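Local coordinates for protein HIAXHD3 (Humicola insolens, PDB 3ZXK) that hydrolyses arabinofuranosyl side chains as an exo-acting family 43 glycoside hydrolase and, through an engineered active site, also displays endo-xylanase activity, at residues Y30-T35 and F97-C102; E15-L20 and G41-K46. One frame throughout, in Å; residues are numbered along the deposited sequence. Where two conformers were deposited one is given.

Interaction 1: residues Y30-T35 and F97-C102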
ATOM      1  N   TYR A  30       5.332 -11.537  -8.503  1.00  4.79           N
ATOM      2  CA  TYR A  30       5.528 -10.657  -7.345  1.00  4.80           C
ATOM      3  C   TYR A  30       5.157  -9.229  -7.701  1.00  4.71           C
ATOM      4  O   TYR A  30       5.350  -8.813  -8.832  1.00  5.25           O
ATOM      5  CB  TYR A  30       6.973 -10.724  -6.839  1.00  5.40           C
ATOM      6  CG  TYR A  30       7.301 -12.050  -6.202  1.00  5.82           C
ATOM      7  CD1 TYR A  30       6.835 -12.366  -4.922  1.00  6.06           C
ATOM      8  CD2 TYR A  30       8.038 -13.005  -6.896  1.00  5.82           C
ATOM      9  CE1 TYR A  30       7.116 -13.591  -4.351  1.00  6.63           C
ATOM     10  CE2 TYR A  30       8.330 -14.236  -6.333  1.00  6.35           C
ATOM     11  CZ  TYR A  30       7.886 -14.503  -5.066  1.00  6.47           C
ATOM     12  OH  TYR A  30       8.136 -15.712  -4.489  1.00  6.62           O
ATOM     13  N   TYR A  31       4.628  -8.500  -6.730  1.00  4.34           N
ATOM     14  CA  TYR A  31       4.060  -7.145  -6.932  1.00  4.12           C
ATOM     15  C   TYR A  31       4.542  -6.347  -5.747  1.00  4.31           C
ATOM     16  O   TYR A  31       4.360  -6.768  -4.596  1.00  4.74           O
ATOM     17  CB  TYR A  31       2.545  -7.313  -6.863  1.00  4.14           C
ATOM     18  CG  TYR A  31       1.616  -6.123  -6.988  1.00  4.79           C
ATOM     19  CD1 TYR A  31       1.719  -5.004  -6.152  1.00  4.90           C
ATOM     20  CD2 TYR A  31       0.556  -6.181  -7.887  1.00  6.49           C
ATOM     21  CE1 TYR A  31       0.796  -3.960  -6.229  1.00  4.16           C
ATOM     22  CE2 TYR A  31      -0.349  -5.136  -7.972  1.00  5.74           C
ATOM     23  CZ  TYR A  31      -0.239  -4.048  -7.151  1.00  4.92           C
ATOM     24  OH  TYR A  31      -1.196  -3.072  -7.317  1.00  5.60           O
ATOM     25  N   SER A  32       5.179  -5.220  -6.025  1.00  4.17           N
ATOM     26  CA  SER A  32       5.691  -4.309  -5.007  1.00  4.50           C
ATOM     27  C   SER A  32       4.952  -2.974  -5.078  1.00  4.76           C
ATOM     28  O   SER A  32       4.764  -2.449  -6.170  1.00  5.13           O
ATOM     29  CB  SER A  32       7.193  -4.126  -5.227  1.00  5.55           C
ATOM     30  OG  SER A  32       7.749  -3.156  -4.354  1.00  8.19           O
ATOM     31  N   SER A  33       4.560  -2.415  -3.932  1.00  5.37           N
ATOM     32  CA  SER A  33       3.772  -1.172  -3.881  1.00  5.13           C
ATOM     33  C   SER A  33       4.347  -0.109  -2.938  1.00  5.54           C
ATOM     34  O   SER A  33       5.300  -0.385  -2.174  1.00  5.75           O
ATOM     35  CB  SER A  33       2.281  -1.435  -3.585  1.00  5.43           C
ATOM     36  OG  SER A  33       2.103  -1.914  -2.264  1.00  6.98           O
ATOM     37  N   SER A  34       3.759   1.098  -2.991  1.00  5.60           N
ATOM     38  CA  SER A  34       4.244   2.232  -2.203  0.64  5.76           C
ATOM     39  C   SER A  34       3.365   2.552  -1.014  1.00  5.64           C
ATOM     40  O   SER A  34       2.125   2.414  -1.058  1.00  6.53           O
ATOM     41  CB  SER A  34       4.304   3.455  -3.096  0.64  6.69           C
ATOM     42  OG  SER A  34       5.117   3.170  -4.202  0.64  9.89           O
ATOM     43  N   THR A  35       4.019   2.979   0.068  1.00  5.12           N
ATOM     44  CA  THR A  35       3.340   3.113   1.355  1.00  4.39           C
ATOM     45  C   THR A  35       3.590   4.416   2.107  1.00  4.21           C
ATOM     46  O   THR A  35       3.155   4.541   3.227  1.00  3.95           O
ATOM     47  CB  THR A  35       3.755   1.968   2.294  1.00  4.53           C
ATOM     48  OG1 THR A  35       5.140   1.668   2.071  1.00  4.97           O
ATOM     49  CG2 THR A  35       2.915   0.684   2.007  1.00  5.82           C
ATOM     50  N   PHE A  97      16.677 -10.525  -3.540  1.00  4.12           N
ATOM     51  CA  PHE A  97      15.761  -9.452  -3.970  1.00  3.73           C
ATOM     52  C   PHE A  97      16.341  -8.072  -3.653  1.00  3.62           C
ATOM     53  O   PHE A  97      16.893  -7.864  -2.560  1.00  3.79           O
ATOM     54  CB  PHE A  97      14.418  -9.583  -3.251  1.00  3.63           C
ATOM     55  CG  PHE A  97      13.570 -10.753  -3.704  1.00  3.84           C
ATOM     56  CD1 PHE A  97      13.734 -12.013  -3.113  1.00  4.31           C
ATOM     57  CD2 PHE A  97      12.558 -10.589  -4.657  1.00  4.01           C
ATOM     58  CE1 PHE A  97      12.934 -13.089  -3.506  1.00  5.60           C
ATOM     59  CE2 PHE A  97      11.762 -11.676  -5.057  1.00  5.25           C
ATOM     60  CZ  PHE A  97      11.949 -12.917  -4.476  1.00  6.01           C
ATOM     61  N   TYR A  98      16.239  -7.158  -4.616  1.00  3.31           N
ATOM     62  CA  TYR A  98      16.716  -5.790  -4.455  1.00  3.26           C
ATOM     63  C   TYR A  98      15.553  -4.797  -4.557  1.00  3.10           C
ATOM     64  O   TYR A  98      14.911  -4.679  -5.618  1.00  3.35           O
ATOM     65  CB  TYR A  98      17.733  -5.398  -5.526  1.00  3.42           C
ATOM     66  CG  TYR A  98      19.075  -6.100  -5.472  1.00  3.88           C
ATOM     67  CD1 TYR A  98      19.185  -7.481  -5.706  1.00  4.26           C
ATOM     68  CD2 TYR A  98      20.243  -5.386  -5.215  1.00  3.85           C
ATOM     69  CE1 TYR A  98      20.416  -8.131  -5.661  1.00  4.76           C
ATOM     70  CE2 TYR A  98      21.484  -6.033  -5.191  1.00  4.53           C
ATOM     71  CZ  TYR A  98      21.566  -7.412  -5.391  1.00  4.63           C
ATOM     72  OH  TYR A  98      22.793  -8.031  -5.392  1.00  5.12           O
ATOM     73  N   TRP A  99      15.379  -4.000  -3.515  1.00  3.29           N
ATOM     74  CA  TRP A  99      14.374  -2.935  -3.483  1.00  2.91           C
ATOM     75  C   TRP A  99      15.100  -1.608  -3.443  1.00  2.87           C
ATOM     76  O   TRP A  99      15.925  -1.388  -2.558  1.00  3.23           O
ATOM     77  CB  TRP A  99      13.469  -3.084  -2.230  1.00  3.31           C
ATOM     78  CG  TRP A  99      12.452  -1.961  -2.136  1.00  3.66           C
ATOM     79  CD1 TRP A  99      11.208  -1.927  -2.734  1.00  4.21           C
ATOM     80  CD2 TRP A  99      12.614  -0.663  -1.496  1.00  3.85           C
ATOM     81  NE1 TRP A  99      10.582  -0.724  -2.503  1.00  4.29           N
ATOM     82  CE2 TRP A  99      11.382   0.082  -1.754  1.00  3.65           C
ATOM     83  CE3 TRP A  99      13.613  -0.066  -0.742  1.00  4.13           C
ATOM     84  CZ2 TRP A  99      11.175   1.362  -1.256  1.00  4.32           C
ATOM     85  CZ3 TRP A  99      13.400   1.236  -0.264  1.00  4.67           C
ATOM     86  CH2 TRP A  99      12.205   1.931  -0.511  1.00  4.81           C
ATOM     87  N   TYR A 100      14.809  -0.721  -4.388  1.00  2.99           N
ATOM     88  CA  TYR A 100      15.383   0.624  -4.299  1.00  3.24           C
ATOM     89  C   TYR A 100      14.225   1.610  -4.219  1.00  3.44           C
ATOM     90  O   TYR A 100      13.240   1.465  -4.967  1.00  3.61           O
ATOM     91  CB  TYR A 100      16.188   0.988  -5.545  1.00  3.41           C
ATOM     92  CG  TYR A 100      17.442   0.193  -5.806  1.00  3.55           C
ATOM     93  CD1 TYR A 100      17.392  -1.060  -6.434  1.00  3.67           C
ATOM     94  CD2 TYR A 100      18.704   0.712  -5.443  1.00  3.81           C
ATOM     95  CE1 TYR A 100      18.565  -1.782  -6.683  1.00  4.33           C
ATOM     96  CE2 TYR A 100      19.876  -0.006  -5.690  1.00  4.05           C
ATOM     97  CZ  TYR A 100      19.793  -1.244  -6.312  1.00  3.86           C
ATOM     98  OH  TYR A 100      20.937  -1.975  -6.562  1.00  5.05           O
ATOM     99  N   GLY A 101      14.408   2.650  -3.414  1.00  3.47           N
ATOM    100  CA  GLY A 101      13.425   3.744  -3.394  1.00  3.99           C
ATOM    101  C   GLY A 101      14.085   5.044  -2.975  1.00  4.43           C
ATOM    102  O   GLY A 101      14.852   5.053  -2.006  1.00  4.48           O
ATOM    103  N   CYS A 102      13.766   6.142  -3.670  1.00  5.46           N
ATOM    104  CA  CYS A 102      14.253   7.464  -3.279  1.00  6.15           C
ATOM    105  C   CYS A 102      13.310   8.087  -2.270  1.00  5.70           C
ATOM    106  O   CYS A 102      12.108   8.186  -2.519  1.00  6.67           O
ATOM    107  CB  CYS A 102      14.383   8.397  -4.495  1.00  8.72           C
ATOM    108  SG  CYS A 102      14.955  10.039  -3.959  1.00 14.15           S
TER
HETATM  109  O   HOH W   1       7.748  -0.535  -3.749  1.00 10.16           O
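Tyr30 faces Phe97 across the gap between two neighbouring blades of the five-bladed beta-propeller expected of a family 43 glycoside hydrolase. Strand 28-32 belongs to the blade built from residues 21-58 and strand 96-103 to the blade of residues 87-137. The two strands run in the same direction but lie in separate sheets, with 10.8 Å between Tyr30 CA and Phe97 CA, so side chains rather than backbone hydrogen bonds bridge them. The rings form a T-shaped pair: Phe97 presents its edge to a face of Tyr30, with planes at 79° and centroids 5.6 Å apart. The approach is off-centre, with Phe97 CZ above the rim of the tyrosine ring and 4.3 Å from Tyr30 CE2. The hydroxyl of Tyr30 is hydrogen-bonded to Gly122 O, and Tyr90 and Trp129 turn their rings against Phe97 from its own blade and the adjoining loop, so aromatic packing continues beyond the pair.

Two residues on, Ser32 takes the place opposite Trp99. With its OG anti to the backbone N (chi1 175°), the serine sets that oxygen near the plane of the indole, at the pyrrole edge, 4.0 Å from Trp99 CD1. The indole likewise projects from its strand toward the serine, and a face near its rim covers Gly101 N, while Ala42 of strand 41-47 also touches it. At Ser33, just past the end of the strand, it is the main chain that reaches across, by way of a bridging water. This water donates a hydrogen bond to Ser33 O (2.9 Å) and, lying in the plane of the indole, accepts one from Trp99 NE1 at 3.1 Å.

Interaction 2: residues E15-L20 and G41-K46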
ATOM      1  N   GLU A  15      -7.811  -3.320  -3.216  1.00  5.88           N
ATOM      2  CA  GLU A  15      -7.132  -2.769  -2.036  1.00  6.06           C
ATOM      3  C   GLU A  15      -6.037  -1.841  -2.550  1.00  6.03           C
ATOM      4  O   GLU A  15      -5.415  -2.107  -3.591  1.00  6.21           O
ATOM      5  CB  GLU A  15      -6.527  -3.880  -1.156  1.00  6.91           C
ATOM      6  CG  GLU A  15      -7.555  -4.746  -0.409  1.00  8.93           C
ATOM      7  CD  GLU A  15      -6.941  -5.789   0.531  1.00 13.32           C
ATOM      8  OE1 GLU A  15      -5.796  -5.566   0.969  1.00 18.24           O
ATOM      9  OE2 GLU A  15      -7.587  -6.843   0.823  1.00 15.01           O
ATOM     10  N   ASP A  16      -5.789  -0.757  -1.815  1.00  6.32           N
ATOM     11  CA  ASP A  16      -4.869   0.311  -2.200  1.00  5.80           C
ATOM     12  C   ASP A  16      -3.409  -0.175  -2.240  1.00  5.15           C
ATOM     13  O   ASP A  16      -2.781  -0.306  -1.198  1.00  4.82           O
ATOM     14  CB  ASP A  16      -5.038   1.439  -1.182  1.00  5.75           C
ATOM     15  CG  ASP A  16      -4.172   2.623  -1.444  1.00  5.05           C
ATOM     16  OD1 ASP A  16      -3.983   2.982  -2.624  1.00  5.60           O
ATOM     17  OD2 ASP A  16      -3.717   3.226  -0.442  1.00  5.83           O
ATOM     18  N   HIS A  17      -2.865  -0.371  -3.442  1.00  5.12           N
ATOM     19  CA  HIS A  17      -1.469  -0.880  -3.660  1.00  4.57           C
ATOM     20  C   HIS A  17      -0.870  -0.110  -4.816  1.00  4.99           C
ATOM     21  O   HIS A  17      -0.678  -0.641  -5.915  1.00  5.80           O
ATOM     22  CB  HIS A  17      -1.427  -2.420  -3.817  1.00  4.90           C
ATOM     23  CG  HIS A  17      -1.406  -3.167  -2.497  1.00  5.60           C
ATOM     24  ND1 HIS A  17      -0.321  -3.179  -1.679  1.00  6.38           N
ATOM     25  CD2 HIS A  17      -2.387  -3.894  -1.846  1.00  6.21           C
ATOM     26  CE1 HIS A  17      -0.600  -3.903  -0.573  1.00  6.30           C
ATOM     27  NE2 HIS A  17      -1.861  -4.343  -0.678  1.00  7.28           N
ATOM     28  N   PRO A  18      -0.584   1.179  -4.598  1.00  5.27           N
ATOM     29  CA  PRO A  18      -0.180   2.064  -5.694  1.00  5.47           C
ATOM     30  C   PRO A  18       1.247   1.895  -6.167  1.00  5.64           C
ATOM     31  O   PRO A  18       2.063   1.243  -5.491  1.00  5.49           O
ATOM     32  CB  PRO A  18      -0.277   3.457  -5.061  1.00  5.94           C
ATOM     33  CG  PRO A  18       0.040   3.210  -3.626  1.00  5.86           C
ATOM     34  CD  PRO A  18      -0.679   1.917  -3.326  1.00  5.83           C
ATOM     35  N   ALA A  19       1.544   2.496  -7.326  1.00  5.98           N
ATOM     36  CA  ALA A  19       2.906   2.537  -7.890  1.00  6.57           C
ATOM     37  C   ALA A  19       3.534   1.161  -8.075  1.00  6.37           C
ATOM     38  O   ALA A  19       4.726   0.957  -7.841  1.00  7.75           O
ATOM     39  CB  ALA A  19       3.820   3.455  -7.082  1.00  7.11           C
ATOM     40  N   LEU A  20       2.729   0.223  -8.548  1.00  5.40           N
ATOM     41  CA  LEU A  20       3.123  -1.173  -8.581  1.00  5.13           C
ATOM     42  C   LEU A  20       4.292  -1.441  -9.521  1.00  5.84           C
ATOM     43  O   LEU A  20       4.427  -0.782 -10.560  1.00  6.73           O
ATOM     44  CB  LEU A  20       1.907  -2.053  -8.901  1.00  5.76           C
ATOM     45  CG  LEU A  20       1.336  -1.980 -10.325  1.00  6.29           C
ATOM     46  CD1 LEU A  20       1.966  -3.056 -11.212  1.00  6.05           C
ATOM     47  CD2 LEU A  20      -0.183  -2.119 -10.299  1.00  7.87           C
ATOM     48  N   GLY A  41       7.142  -0.693   5.402  1.00  3.31           N
ATOM     49  CA  GLY A  41       6.879  -0.141   4.085  1.00  3.62           C
ATOM     50  C   GLY A  41       7.161  -1.119   2.963  1.00  3.60           C
ATOM     51  O   GLY A  41       7.821  -2.142   3.167  1.00  3.65           O
ATOM     52  N   ALA A  42       6.667  -0.760   1.771  1.00  3.87           N
ATOM     53  CA  ALA A  42       6.950  -1.474   0.517  1.00  3.54           C
ATOM     54  C   ALA A  42       6.506  -2.929   0.545  1.00  3.39           C
ATOM     55  O   ALA A  42       7.339  -3.844   0.462  1.00  3.32           O
ATOM     56  CB  ALA A  42       8.419  -1.354   0.094  1.00  3.83           C
ATOM     57  N   PRO A  43       5.197  -3.156   0.644  1.00  3.23           N
ATOM     58  CA  PRO A  43       4.687  -4.537   0.658  1.00  3.82           C
ATOM     59  C   PRO A  43       5.041  -5.262  -0.629  1.00  3.92           C
ATOM     60  O   PRO A  43       5.198  -4.622  -1.697  1.00  4.59           O
ATOM     61  CB  PRO A  43       3.166  -4.366   0.679  1.00  4.45           C
ATOM     62  CG  PRO A  43       2.892  -2.927   0.657  1.00  4.85           C
ATOM     63  CD  PRO A  43       4.132  -2.138   0.644  1.00  4.00           C
ATOM     64  N   VAL A  44       5.173  -6.578  -0.496  1.00  4.28           N
ATOM     65  CA  VAL A  44       5.298  -7.499  -1.621  1.00  4.41           C
ATOM     66  C   VAL A  44       4.100  -8.448  -1.575  1.00  4.21           C
ATOM     67  O   VAL A  44       3.843  -9.078  -0.531  1.00  4.69           O
ATOM     68  CB  VAL A  44       6.595  -8.338  -1.566  1.00  4.86           C
ATOM     69  CG1 VAL A  44       6.727  -9.244  -2.783  1.00  6.03           C
ATOM     70  CG2 VAL A  44       7.825  -7.429  -1.515  1.00  5.26           C
ATOM     71  N   LEU A  45       3.393  -8.529  -2.700  1.00  4.32           N
ATOM     72  CA  LEU A  45       2.311  -9.493  -2.886  1.00  4.16           C
ATOM     73  C   LEU A  45       2.746 -10.581  -3.832  1.00  4.19           C
ATOM     74  O   LEU A  45       3.632 -10.377  -4.686  1.00  3.80           O
ATOM     75  CB  LEU A  45       1.044  -8.819  -3.419  1.00  4.98           C
ATOM     76  CG  LEU A  45       0.639  -7.460  -2.803  1.00  7.18           C
ATOM     77  CD1 LEU A  45      -0.497  -6.873  -3.631  1.00  8.60           C
ATOM     78  CD2 LEU A  45       0.227  -7.627  -1.355  1.00  9.04           C
ATOM     79  N   LYS A  46       2.112 -11.743  -3.684  1.00  4.48           N
ATOM     80  CA  LYS A  46       2.423 -12.909  -4.476  1.00  4.73           C
ATOM     81  C   LYS A  46       1.149 -13.421  -5.154  1.00  4.73           C
ATOM     82  O   LYS A  46       0.052 -13.366  -4.565  1.00  4.83           O
ATOM     83  CB  LYS A  46       2.972 -13.964  -3.525  1.00  6.43           C
ATOM     84  CG  LYS A  46       2.950 -15.378  -4.009  1.00  8.75           C
ATOM     85  CD  LYS A  46       3.416 -16.336  -2.938  1.00 10.20           C
ATOM     86  CE  LYS A  46       3.623 -17.694  -3.583  1.00 12.69           C
ATOM     87  NZ  LYS A  46       4.176 -18.677  -2.621  1.00 15.64           N
TER
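The loop that leads into the first strand of the propeller's first blade drops His17 onto strand 41-47, where Pro43 and Leu45 receive it. Leu45 supplies the main contact, a CH-pi interaction in which its CD1 sits over the middle of the imidazole, 3.9 Å from the centroid of the His17 ring and only 9° off the ring normal. The second methyl lies over the same face but toward its rim: Leu45 CD2 is 3.9 Å from His17 CE1 and nearly as close to His17 NE2. The leucine CG is anti to its carbonyl carbon (chi1 -43°), which sends the branch out to meet a histidine coming from the opposite direction. Pro43 takes a different part of the ring, its CG lying in the imidazole plane at the edge, 3.8 Å from His17 CE1.

Strand 41-47 is the third of the four antiparallel strands in this blade, and the chain bends sharply at Ala42, just ahead of the proline. Arg375, from strand 372-375 of the C-terminal concanavalin A-like part, touches both His17 and Pro43, so the contact lies where the propeller meets its beta-sandwich partner.

Besides these two apolar contacts, the buried His17 ring has a polar partner: ND1 is hydrogen-bonded to Ser33 OG, which should help fix the rotation of the imidazole under the leucine. Its backbone is also hydrogen-bonded to that of Arg273, a residue of the glycan pocket, and its side chain lies about 12 Å from the bound arabinofuranose.

From the N terminus the chain passes through residues 15-20, 30-35, 41-46 and 97-102, so the two contacts cross rather than nest. Interaction 2 closes a loop of 20 residues that hold the first two strands of the first blade and the short strand 38-39, which joins a sheet of the C-terminal part. Interaction 1 starts inside that loop and closes a longer one of 61 residues, which finishes the first blade and enters the second. The two meet partly because strands 28-32 and 41-47 are sheet neighbours, with Tyr31 O 2.8 Å from Leu45 N in a probable hydrogen bond. One contact thus joins blade to blade, while the other fastens the entry loop to the first blade.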